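Local structure of putative isohexenylglutaconyl-CoA hydratase (Pseudomonas aeruginosa, 4ZU2) at residues G67-I70 with K71-A74. The protein probably hydrates isohexenylglutaconyl-CoA in the breakdown of citronellate and related acyclic terpenes, as a member of the crotonase (enoyl-CoA hydratase/isomerase) family. Numbering follows the deposited sequence.
Sequences GGDI and KDMA
Asp69 is the N-cap of helix 70-76, and its carboxylate is divided between a capping bond to Asp72 and a salt bridge to Lys71. The loop ending here runs from strand 54-59 into that helix. In crotonase-family enzymes the backbone NH at the position of Gly68 is one of two oxyanion-hole donors to the thioester carbonyl, and Gly68 N probably serves so here. With chi1 at 176°, CG of Asp69 swings away from its own N and lies beside its carbonyl carbon, which carries the carboxylate over the first turn. OD2 then accepts from Asp72 N at 2.9 Å, the donor standing 43° above the carboxylate plane. OD1 turns to Lys71, whose side chain bends at chi3 and chi4 and folds back to bring NZ to Asp69 OD1; the modelled 2.5 Å is doubtful as an exact length. Arg24 adds a second, weak and long ion pair to the same oxygen. These two cationic groups would probably steady the negative charge on the buried Asp69.

The carboxylate of Asp72 stands nearly square to that of Asp69, their planes 79° apart, with OD1 of Asp72 3.5 Å from Asp69 OD2. That closeness of like charges is probably eased by Leu33 N, which donates to Asp72 OD2. Asp69 O accepts from Met73 N at 3.1 Å, the first i to i+4 bond of the helix. Ile70 packs on Phe254 of the second subunit, while its CD1 lies a loose 4.4 Å from Met73 CB. One residue further on, Ala74 N reaches Ile70 O at 2.8 Å.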
ATOM      1  N   GLY A  67     -21.020  -3.121 -14.882  1.00 22.00           N
ATOM      2  CA  GLY A  67     -20.619  -4.508 -14.669  1.00 24.43           C
ATOM      3  C   GLY A  67     -20.584  -5.309 -15.964  1.00 21.84           C
ATOM      4  O   GLY A  67     -20.578  -4.753 -17.033  1.00 22.47           O
ATOM      5  N   GLY A  68     -20.519  -6.623 -15.861  1.00 25.64           N
ATOM      6  CA  GLY A  68     -20.632  -7.475 -17.029  1.00 20.88           C
ATOM      7  C   GLY A  68     -22.073  -7.402 -17.517  1.00 18.21           C
ATOM      8  O   GLY A  68     -23.005  -7.182 -16.726  1.00 14.60           O
ATOM      9  N   ASP A  69     -22.228  -7.511 -18.824  1.00 18.06           N
ATOM     10  CA  ASP A  69     -23.531  -7.571 -19.494  1.00 26.58           C
ATOM     11  C   ASP A  69     -24.261  -8.878 -19.148  1.00 24.44           C
ATOM     12  O   ASP A  69     -23.744  -9.975 -19.432  1.00 20.32           O
ATOM     13  CB  ASP A  69     -23.351  -7.489 -21.034  1.00 29.49           C
ATOM     14  CG  ASP A  69     -24.676  -7.653 -21.810  1.00 34.83           C
ATOM     15  OD1 ASP A  69     -25.584  -6.782 -21.693  1.00 39.23           O
ATOM     16  OD2 ASP A  69     -24.801  -8.651 -22.549  1.00 30.51           O
ATOM     17  N   ILE A  70     -25.483  -8.794 -18.622  1.00 22.98           N
ATOM     18  CA  ILE A  70     -26.106 -10.033 -18.090  1.00 21.19           C
ATOM     19  C   ILE A  70     -26.573 -10.958 -19.212  1.00 15.69           C
ATOM     20  O   ILE A  70     -26.534 -12.167 -19.063  1.00 18.65           O
ATOM     21  CB  ILE A  70     -27.216  -9.771 -16.990  1.00 36.34           C
ATOM     22  CG1 ILE A  70     -27.697 -11.083 -16.300  1.00 28.93           C
ATOM     23  CG2 ILE A  70     -28.410  -9.058 -17.588  1.00 34.36           C
ATOM     24  CD1 ILE A  70     -26.665 -11.830 -15.347  1.00 37.10           C
ATOM     25  N   LYS A  71     -26.944 -10.387 -20.342  1.00 21.81           N
ATOM     26  CA  LYS A  71     -27.376 -11.151 -21.500  1.00 27.94           C
ATOM     27  C   LYS A  71     -26.244 -12.040 -21.922  1.00 25.94           C
ATOM     28  O   LYS A  71     -26.431 -13.227 -22.125  1.00 20.66           O
ATOM     29  CB  LYS A  71     -27.773 -10.239 -22.654  1.00 32.40           C
ATOM     30  CG  LYS A  71     -29.002  -9.383 -22.360  1.00 45.57           C
ATOM     31  CD  LYS A  71     -29.349  -8.394 -23.504  1.00 47.23           C
ATOM     32  CE  LYS A  71     -28.367  -7.199 -23.553  1.00 50.16           C
ATOM     33  NZ  LYS A  71     -27.987  -6.556 -22.218  1.00 50.01           N
ATOM     34  N   ASP A  72     -25.050 -11.474 -22.014  1.00 27.37           N
ATOM     35  CA  ASP A  72     -23.917 -12.277 -22.431  1.00 29.61           C
ATOM     36  C   ASP A  72     -23.561 -13.334 -21.398  1.00 24.56           C
ATOM     37  O   ASP A  72     -23.179 -14.435 -21.767  1.00 23.28           O
ATOM     38  CB  ASP A  72     -22.722 -11.407 -22.814  1.00 32.88           C
ATOM     39  CG  ASP A  72     -22.915 -10.738 -24.151  1.00 38.40           C
ATOM     40  OD1 ASP A  72     -23.900 -11.080 -24.868  1.00 39.67           O
ATOM     41  OD2 ASP A  72     -22.092  -9.863 -24.476  1.00 41.08           O
ATOM     42  N   MET A  73     -23.721 -13.033 -20.121  1.00 21.62           N
ATOM     43  CA  MET A  73     -23.355 -14.023 -19.087  1.00 25.58           C
ATOM     44  C   MET A  73     -24.418 -15.148 -19.171  1.00 23.38           C
ATOM     45  O   MET A  73     -24.142 -16.318 -18.956  1.00 18.90           O
ATOM     46  CB  MET A  73     -23.296 -13.383 -17.683  1.00 30.98           C
ATOM     47  CG  MET A  73     -22.235 -13.990 -16.705  1.00 35.22           C
ATOM     48  SD  MET A  73     -20.599 -13.242 -16.755  1.00106.67           S
ATOM     49  CE  MET A  73     -20.179 -13.242 -18.511  1.00 16.15           C
ATOM     50  N   ALA A  74     -25.637 -14.765 -19.531  1.00 19.65           N
ATOM     51  CA  ALA A  74     -26.704 -15.720 -19.614  1.00 17.30           C
ATOM     52  C   ALA A  74     -26.460 -16.629 -20.837  1.00 17.58           C
ATOM     53  O   ALA A  74     -26.532 -17.833 -20.717  1.00 19.52           O
ATOM     54  CB  ALA A  74     -28.111 -15.010 -19.674  1.00 24.80           C
TER